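PDB 4EZI: Alpha/beta hydrolase from Legionella pneumophila subsp. pneumophila str. Philadelphia 1, which is of unknown function but may hydrolyse esters, perhaps acting as a triacylglycerol lipase. Local coordinates for residues T127-Q133 against Q230-S234; L222-F226 against I275-F280. All coordinates share one frame; numbering follows the deposited sequence.

Contact 1 (T127-Q133 against Q230-S234); sequences TLHPYVQ and QTYKS
Tyr232, near the C-terminal end of helix 218-233, donates its hydroxyl proton to the backbone carbonyl of Leu128 and so ties this helix to the loop that follows strand 112-116 of the alpha/beta-hydrolase sheet. The bond is short, 2.6 Å from Tyr232 OH to Leu128 O; it lies in the carbonyl plane, on a lone pair, with a C=O...O angle of 142°. One water donates to the same hydroxyl and also bonds Thr127 OG1, so Tyr232 OH is gripped by both a carbonyl and a water. Pro130 crosses the phenol ring at a slant, its CG 3.8 Å from Tyr232 CE2. The flat amide of Gln133 stands steeply to that ring, the planes 75° apart, with Gln133 NE2 4.1 Å from Tyr232 CD2. Further out, Pro53 packs against both Pro130 and Tyr232. Other bonds hold the same loop: His129 bonds Glu170 through NE2 and Leu119 O through ND1, while Ser228 OG, one helical turn before Tyr232, hydrogen-bonds to His129 O and to Tyr131 N. Leu128 carries its CG anti to the backbone N (chi1 -177°), which sends CD2 to the helix, 3.6 Å from Thr231 OG1, a hydroxyl already bonded to Tyr227 O.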
ATOM      1  N   THR A 127       9.924  12.048  10.528  1.00 11.07           N
ATOM      2  CA  THR A 127      11.213  11.748   9.928  1.00 11.61           C
ATOM      3  C   THR A 127      11.329  10.335   9.359  1.00 11.65           C
ATOM      4  O   THR A 127      12.225  10.066   8.602  1.00 14.54           O
ATOM      5  CB  THR A 127      12.364  11.998  10.917  1.00 14.54           C
ATOM      6  OG1 THR A 127      12.179  11.176  12.059  1.00 19.82           O
ATOM      7  CG2 THR A 127      12.404  13.465  11.327  1.00 16.17           C
ATOM      8  N   LEU A 128      10.410   9.455   9.733  1.00  9.32           N
ATOM      9  CA  LEU A 128      10.510   8.028   9.395  1.00  8.28           C
ATOM     10  C   LEU A 128       9.117   7.497   9.104  1.00  6.89           C
ATOM     11  O   LEU A 128       8.175   7.759   9.839  1.00  8.15           O
ATOM     12  CB  LEU A 128      11.104   7.257  10.581  1.00  8.54           C
ATOM     13  CG  LEU A 128      11.341   5.773  10.374  1.00  8.29           C
ATOM     14  CD1 LEU A 128      12.294   5.494   9.221  1.00  9.63           C
ATOM     15  CD2 LEU A 128      11.886   5.208  11.695  1.00 10.41           C
ATOM     16  N   HIS A 129       8.967   6.744   8.023  1.00  7.21           N
ATOM     17  CA  HIS A 129       7.696   6.101   7.738  1.00  6.81           C
ATOM     18  C   HIS A 129       7.390   5.032   8.786  1.00  6.79           C
ATOM     19  O   HIS A 129       8.244   4.203   9.044  1.00  7.17           O
ATOM     20  CB  HIS A 129       7.814   5.455   6.351  1.00  7.22           C
ATOM     21  CG  HIS A 129       6.636   4.640   5.951  1.00  7.09           C
ATOM     22  ND1 HIS A 129       5.349   5.122   5.938  1.00  7.37           N
ATOM     23  CD2 HIS A 129       6.552   3.325   5.613  1.00  6.67           C
ATOM     24  CE1 HIS A 129       4.528   4.129   5.611  1.00  7.49           C
ATOM     25  NE2 HIS A 129       5.231   3.031   5.392  1.00  6.95           N
ATOM     26  N   PRO A 130       6.158   5.037   9.362  1.00  7.39           N
ATOM     27  CA  PRO A 130       5.706   3.927  10.226  1.00  7.28           C
ATOM     28  C   PRO A 130       5.301   2.744   9.344  1.00  7.77           C
ATOM     29  O   PRO A 130       4.219   2.696   8.777  1.00  9.21           O
ATOM     30  CB  PRO A 130       4.513   4.534  11.000  1.00  8.18           C
ATOM     31  CG  PRO A 130       4.543   6.013  10.677  1.00  7.60           C
ATOM     32  CD  PRO A 130       5.153   6.109   9.324  1.00  8.42           C
ATOM     33  N   TYR A 131       6.214   1.796   9.212  1.00  6.88           N
ATOM     34  CA  TYR A 131       6.206   0.807   8.140  1.00  6.87           C
ATOM     35  C   TYR A 131       5.385  -0.415   8.528  1.00  5.92           C
ATOM     36  O   TYR A 131       5.628  -1.072   9.547  1.00  7.01           O
ATOM     37  CB  TYR A 131       7.644   0.421   7.833  1.00  6.62           C
ATOM     38  CG  TYR A 131       7.812  -0.579   6.723  1.00  6.28           C
ATOM     39  CD1 TYR A 131       7.230  -0.405   5.465  1.00  6.61           C
ATOM     40  CD2 TYR A 131       8.552  -1.716   6.911  1.00  7.06           C
ATOM     41  CE1 TYR A 131       7.416  -1.310   4.439  1.00  6.81           C
ATOM     42  CE2 TYR A 131       8.769  -2.626   5.899  1.00  7.34           C
ATOM     43  CZ  TYR A 131       8.189  -2.433   4.677  1.00  7.65           C
ATOM     44  OH  TYR A 131       8.409  -3.382   3.708  1.00  8.38           O
ATOM     45  N   VAL A 132       4.385  -0.744   7.724  1.00  6.68           N
ATOM     46  CA  VAL A 132       3.494  -1.886   8.023  1.00  7.19           C
ATOM     47  C   VAL A 132       2.928  -1.751   9.447  1.00  7.06           C
ATOM     48  O   VAL A 132       2.791  -2.743  10.152  1.00  8.16           O
ATOM     49  CB  VAL A 132       4.134  -3.292   7.750  1.00  7.38           C
ATOM     50  CG1 VAL A 132       3.006  -4.307   7.471  1.00  9.63           C
ATOM     51  CG2 VAL A 132       5.111  -3.246   6.589  1.00  8.81           C
ATOM     52  N   GLN A 133       2.543  -0.520   9.799  1.00  7.62           N
ATOM     53  CA  GLN A 133       1.841  -0.215  11.046  1.00  7.72           C
ATOM     54  C   GLN A 133       0.384   0.064  10.709  1.00  7.50           C
ATOM     55  O   GLN A 133       0.050   1.082  10.087  1.00  8.71           O
ATOM     56  CB  GLN A 133       2.515   0.931  11.794  1.00  8.95           C
ATOM     57  CG  GLN A 133       3.917   0.536  12.308  1.00  8.64           C
ATOM     58  CD  GLN A 133       4.634   1.624  13.098  1.00  8.72           C
ATOM     59  OE1 GLN A 133       3.995   2.457  13.744  1.00 10.13           O
ATOM     60  NE2 GLN A 133       5.963   1.633  13.041  1.00  8.90           N
ATOM     61  N   GLN A 230      10.449   0.081  16.603  1.00  7.31           N
ATOM     62  CA  GLN A 230      11.130   0.476  17.830  1.00  7.55           C
ATOM     63  C   GLN A 230      11.153   2.002  17.944  1.00  7.59           C
ATOM     64  O   GLN A 230      10.980   2.536  19.046  1.00  9.25           O
ATOM     65  CB  GLN A 230      12.544  -0.107  17.868  1.00  7.38           C
ATOM     66  CG  GLN A 230      13.372   0.332  19.060  1.00  8.02           C
ATOM     67  CD  GLN A 230      12.837  -0.155  20.406  1.00  7.37           C
ATOM     68  OE1 GLN A 230      11.979  -1.026  20.474  1.00  9.30           O
ATOM     69  NE2 GLN A 230      13.345   0.434  21.492  1.00 10.31           N
ATOM     70  N   THR A 231      11.374   2.715  16.847  1.00  8.18           N
ATOM     71  CA  THR A 231      11.355   4.189  16.868  1.00  8.82           C
ATOM     72  C   THR A 231      10.052   4.739  17.426  1.00  8.01           C
ATOM     73  O   THR A 231      10.058   5.586  18.322  1.00 10.40           O
ATOM     74  CB  THR A 231      11.616   4.775  15.464  1.00  7.92           C
ATOM     75  OG1 THR A 231      12.956   4.470  15.062  1.00  8.56           O
ATOM     76  CG2 THR A 231      11.388   6.285  15.429  1.00  9.86           C
ATOM     77  N   TYR A 232       8.931   4.223  16.933  1.00  8.30           N
ATOM     78  CA  TYR A 232       7.635   4.798  17.298  1.00  9.04           C
ATOM     79  C   TYR A 232       7.040   4.210  18.573  1.00  9.92           C
ATOM     80  O   TYR A 232       6.313   4.911  19.268  1.00 12.19           O
ATOM     81  CB  TYR A 232       6.629   4.657  16.143  1.00  9.82           C
ATOM     82  CG  TYR A 232       6.892   5.677  15.063  1.00  7.77           C
ATOM     83  CD1 TYR A 232       6.623   7.013  15.317  1.00  9.82           C
ATOM     84  CD2 TYR A 232       7.436   5.334  13.823  1.00  8.22           C
ATOM     85  CE1 TYR A 232       6.900   7.986  14.381  1.00 11.37           C
ATOM     86  CE2 TYR A 232       7.689   6.320  12.874  1.00  8.60           C
ATOM     87  CZ  TYR A 232       7.392   7.642  13.156  1.00  9.34           C
ATOM     88  OH  TYR A 232       7.627   8.657  12.261  1.00 12.44           O
ATOM     89  N   LYS A 233       7.347   2.959  18.885  1.00  9.41           N
ATOM     90  CA  LYS A 233       6.659   2.232  19.979  1.00  9.90           C
ATOM     91  C   LYS A 233       7.565   1.773  21.116  1.00 10.48           C
ATOM     92  O   LYS A 233       7.072   1.447  22.188  1.00 12.38           O
ATOM     93  CB  LYS A 233       5.907   1.030  19.426  1.00 10.36           C
ATOM     94  CG  LYS A 233       4.929   1.364  18.329  1.00 12.64           C
ATOM     95  CD  LYS A 233       3.841   2.363  18.779  1.00 14.11           C
ATOM     96  CE  LYS A 233       2.847   2.695  17.663  1.00 15.51           C
ATOM     97  NZ  LYS A 233       1.980   3.848  18.048  1.00 17.56           N
ATOM     98  N   SER A 234       8.876   1.687  20.882  1.00 10.76           N
ATOM     99  CA  SER A 234       9.827   1.282  21.911  0.50 12.43           C
ATOM    100  C   SER A 234       9.407   0.009  22.653  1.00 11.51           C
ATOM    101  O   SER A 234       9.486  -0.083  23.887  1.00 12.71           O
ATOM    102  CB  SER A 234      10.093   2.425  22.893  0.50 14.27           C
ATOM    103  OG  SER A 234      11.280   2.155  23.610  0.50 17.93           O
TER
HETATM  104  O   HOH W   1       9.816  10.025  13.549  1.00 39.18           O

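Contact 2 (L222-F226 against I275-F280); sequences LAYFF and IFQPKF
Ile275 opens the contact by resting its CD1 against the methyl group of Ala223, 3.8 Å from Ala223 CB, where helix 218-233 presents a small residue. Its chi1 of 72° puts CG1 between the backbone N and the carbonyl carbon, and the chain then runs on to the helix; Ile251 of helix 247-254 touches both partners. The next residue, Phe276, begins an aromatic cluster with Phe226 and Phe280. Its ring reaches between Leu222 and Phe226: Leu222 CB sits at the ring edge, 3.9 Å from Phe276 CZ, and the same CZ comes 3.8 Å from Phe226 CD2. The Phe226 and Phe276 planes are at 89°, with centroids 5.8 Å apart, but the approach is oblique and makes neither a stack nor an edge-to-face pair. After Gln277, the N-cap of helix 278-285, the chain turns away and returns with Phe280 in the first turn of that helix. In the conformer described here, one of two, Phe280 makes a T-shaped pair, its edge directed at the face of Phe226, with centroids 5.2 Å apart, and also meets Trp236 edge-to-face; Phe225 covers the opposite face of Phe226. Ile242 of helix 239-242 touches all three cluster rings. No hydrogen bond crosses between the two segments, so the grip of helix 218-233 on 275-280 rests on buried apolar surface and the weak attraction of C-H edges for an aromatic face.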
ATOM      1  N   LEU A 222      12.866  -6.207   6.813  1.00  5.96           N
ATOM      2  CA  LEU A 222      12.911  -6.445   8.257  1.00  6.66           C
ATOM      3  C   LEU A 222      13.639  -5.334   8.980  1.00  6.54           C
ATOM      4  O   LEU A 222      13.238  -4.941  10.078  1.00  6.95           O
ATOM      5  CB  LEU A 222      13.542  -7.810   8.570  1.00  7.70           C
ATOM      6  CG  LEU A 222      12.672  -8.992   8.139  1.00  7.77           C
ATOM      7  CD1 LEU A 222      13.482 -10.280   8.227  1.00 13.21           C
ATOM      8  CD2 LEU A 222      11.390  -9.109   8.944  1.00 16.29           C
ATOM      9  N   ALA A 223      14.718  -4.845   8.385  1.00  6.02           N
ATOM     10  CA  ALA A 223      15.436  -3.705   8.965  1.00  7.07           C
ATOM     11  C   ALA A 223      14.483  -2.492   9.096  1.00  6.31           C
ATOM     12  O   ALA A 223      14.381  -1.869  10.157  1.00  6.98           O
ATOM     13  CB  ALA A 223      16.626  -3.361   8.084  1.00  7.93           C
ATOM     14  N   TYR A 224      13.758  -2.212   8.022  1.00  6.19           N
ATOM     15  CA  TYR A 224      12.817  -1.087   8.027  1.00  6.31           C
ATOM     16  C   TYR A 224      11.741  -1.287   9.087  1.00  6.25           C
ATOM     17  O   TYR A 224      11.391  -0.390   9.860  1.00  6.78           O
ATOM     18  CB  TYR A 224      12.206  -0.971   6.628  1.00  7.15           C
ATOM     19  CG  TYR A 224      11.534   0.309   6.172  1.00  7.13           C
ATOM     20  CD1 TYR A 224      11.597   1.497   6.882  1.00  9.26           C
ATOM     21  CD2 TYR A 224      10.904   0.335   4.947  1.00  8.67           C
ATOM     22  CE1 TYR A 224      11.085   2.670   6.353  1.00 10.46           C
ATOM     23  CE2 TYR A 224      10.390   1.525   4.407  1.00  8.69           C
ATOM     24  CZ  TYR A 224      10.472   2.679   5.114  1.00  8.48           C
ATOM     25  OH  TYR A 224      10.000   3.854   4.582  1.00 10.12           O
ATOM     26  N   PHE A 225      11.185  -2.498   9.135  1.00  6.08           N
ATOM     27  CA  PHE A 225      10.086  -2.767  10.015  1.00  6.72           C
ATOM     28  C   PHE A 225      10.461  -2.602  11.487  1.00  6.24           C
ATOM     29  O   PHE A 225       9.796  -1.903  12.235  1.00  6.34           O
ATOM     30  CB  PHE A 225       9.512  -4.185   9.772  1.00  6.74           C
ATOM     31  CG  PHE A 225       8.336  -4.491  10.657  1.00  7.07           C
ATOM     32  CD1 PHE A 225       7.095  -3.943  10.376  1.00  8.13           C
ATOM     33  CD2 PHE A 225       8.473  -5.243  11.806  1.00  7.78           C
ATOM     34  CE1 PHE A 225       6.019  -4.131  11.196  1.00  9.16           C
ATOM     35  CE2 PHE A 225       7.378  -5.438  12.634  1.00  9.06           C
ATOM     36  CZ  PHE A 225       6.156  -4.884  12.322  1.00  9.21           C
ATOM     37  N   PHE A 226      11.524  -3.271  11.910  1.00  6.16           N
ATOM     38  CA  PHE A 226      11.892  -3.203  13.317  1.00  6.19           C
ATOM     39  C   PHE A 226      12.501  -1.867  13.703  1.00  6.09           C
ATOM     40  O   PHE A 226      12.308  -1.394  14.824  1.00  6.98           O
ATOM     41  CB  PHE A 226      12.751  -4.409  13.735  1.00  7.39           C
ATOM     42  CG  PHE A 226      11.965  -5.690  13.772  1.00  6.97           C
ATOM     43  CD1 PHE A 226      11.015  -5.893  14.759  1.00  7.73           C
ATOM     44  CD2 PHE A 226      12.145  -6.644  12.821  1.00  7.93           C
ATOM     45  CE1 PHE A 226      10.256  -7.065  14.796  1.00  8.65           C
ATOM     46  CE2 PHE A 226      11.401  -7.823  12.852  1.00  8.69           C
ATOM     47  CZ  PHE A 226      10.453  -8.024  13.827  1.00  8.82           C
ATOM     48  N   ILE A 275      21.661  -9.440  10.568  1.00  7.43           N
ATOM     49  CA  ILE A 275      21.472  -8.081  11.108  1.00  7.77           C
ATOM     50  C   ILE A 275      20.928  -8.067  12.527  1.00  6.98           C
ATOM     51  O   ILE A 275      20.859  -7.007  13.132  1.00  7.74           O
ATOM     52  CB  ILE A 275      20.630  -7.156  10.205  1.00  7.65           C
ATOM     53  CG1 ILE A 275      19.139  -7.530  10.186  1.00  7.32           C
ATOM     54  CG2 ILE A 275      21.296  -7.064   8.810  1.00  8.85           C
ATOM     55  CD1 ILE A 275      18.253  -6.438   9.581  1.00  8.85           C
ATOM     56  N   PHE A 276      20.535  -9.227  13.058  1.00  6.69           N
ATOM     57  CA  PHE A 276      19.872  -9.274  14.360  1.00  6.97           C
ATOM     58  C   PHE A 276      20.723  -9.938  15.407  1.00  6.93           C
ATOM     59  O   PHE A 276      21.470 -10.870  15.134  1.00  8.24           O
ATOM     60  CB  PHE A 276      18.551 -10.067  14.265  1.00  8.00           C
ATOM     61  CG  PHE A 276      17.496  -9.385  13.434  1.00  7.59           C
ATOM     62  CD1 PHE A 276      16.915  -8.223  13.878  1.00  9.32           C
ATOM     63  CD2 PHE A 276      17.110  -9.903  12.196  1.00  7.77           C
ATOM     64  CE1 PHE A 276      15.962  -7.572  13.122  1.00  8.43           C
ATOM     65  CE2 PHE A 276      16.177  -9.253  11.440  1.00  9.94           C
ATOM     66  CZ  PHE A 276      15.584  -8.095  11.886  1.00  9.65           C
ATOM     67  N   GLN A 277      20.533  -9.527  16.652  1.00  7.24           N
ATOM     68  CA  GLN A 277      21.010 -10.349  17.761  1.00  7.61           C
ATOM     69  C   GLN A 277      20.262 -11.686  17.730  1.00  8.76           C
ATOM     70  O   GLN A 277      19.064 -11.705  17.539  1.00  8.77           O
ATOM     71  CB  GLN A 277      20.773  -9.672  19.098  1.00  8.42           C
ATOM     72  CG  GLN A 277      21.786  -8.561  19.385  1.00 10.05           C
ATOM     73  CD  GLN A 277      23.236  -9.102  19.477  1.00  9.10           C
ATOM     74  OE1 GLN A 277      23.423 -10.293  19.765  1.00 13.94           O
ATOM     75  NE2 GLN A 277      24.228  -8.256  19.242  1.00 12.08           N
ATOM     76  N   PRO A 278      20.964 -12.814  17.940  1.00 10.34           N
ATOM     77  CA  PRO A 278      20.263 -14.099  17.869  1.00 12.20           C
ATOM     78  C   PRO A 278      19.117 -14.279  18.866  1.00 11.00           C
ATOM     79  O   PRO A 278      18.111 -14.875  18.531  1.00 12.73           O
ATOM     80  CB  PRO A 278      21.376 -15.115  18.124  1.00 14.34           C
ATOM     81  CG  PRO A 278      22.587 -14.483  17.629  1.00 16.62           C
ATOM     82  CD  PRO A 278      22.422 -12.998  17.904  1.00 12.26           C
ATOM     83  N   LYS A 279      19.272 -13.751  20.068  0.50  9.44           N
ATOM     84  CA  LYS A 279      18.199 -13.875  20.999  0.50  9.09           C
ATOM     85  C   LYS A 279      16.927 -13.285  20.374  0.50  7.97           C
ATOM     86  O   LYS A 279      15.914 -13.977  20.297  0.50  8.06           O
ATOM     87  CB  LYS A 279      18.546 -13.210  22.319  0.50  9.35           C
ATOM     88  CG  LYS A 279      17.452 -13.386  23.334  0.50 10.32           C
ATOM     89  CD  LYS A 279      17.846 -12.734  24.629  0.50 12.39           C
ATOM     90  CE  LYS A 279      16.669 -12.393  25.542  0.50 16.31           C
ATOM     91  NZ  LYS A 279      15.771 -13.528  25.851  0.50 15.25           N
ATOM     92  N   PHE A 280      16.999 -12.023  19.923  0.50  7.89           N
ATOM     93  CA  PHE A 280      15.849 -11.286  19.373  0.50  7.44           C
ATOM     94  C   PHE A 280      15.145 -11.974  18.192  0.50  7.31           C
ATOM     95  O   PHE A 280      13.922 -12.145  18.178  0.50  8.06           O
ATOM     96  CB  PHE A 280      16.304  -9.897  18.901  0.50  7.08           C
ATOM     97  CG  PHE A 280      15.199  -9.079  18.319  0.50  7.56           C
ATOM     98  CD1 PHE A 280      14.391  -8.325  19.153  0.50  9.66           C
ATOM     99  CD2 PHE A 280      14.925  -9.090  16.949  0.50  7.35           C
ATOM    100  CE1 PHE A 280      13.371  -7.588  18.654  0.50 12.24           C
ATOM    101  CE2 PHE A 280      13.869  -8.357  16.443  0.50  9.10           C
ATOM    102  CZ  PHE A 280      13.095  -7.599  17.300  0.50  9.31           C
TER

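Both contacts draw on helix 218-233, with centres 14 Å apart: contact 2 uses its middle and contact 1 its C-terminal end. Along the chain the segments alternate, 127-133, 222-226, 230-234 and then 275-280, so the two contacts cross; along the helix the partner of 275-280 comes first and the partner of 127-133 second. The two sites also touch directly, through the stacked rings of Tyr131 and Tyr224. Neither segment pair includes a strand; contact 1 joins the mainly helical region 203-285 to the loop after strand 112-116, while contact 2 packs that region within itself. That loop also bonds Glu170, next to Ser169, the probable nucleophile of a Ser-His-Asp triad, which places contact 1 near the likely active site.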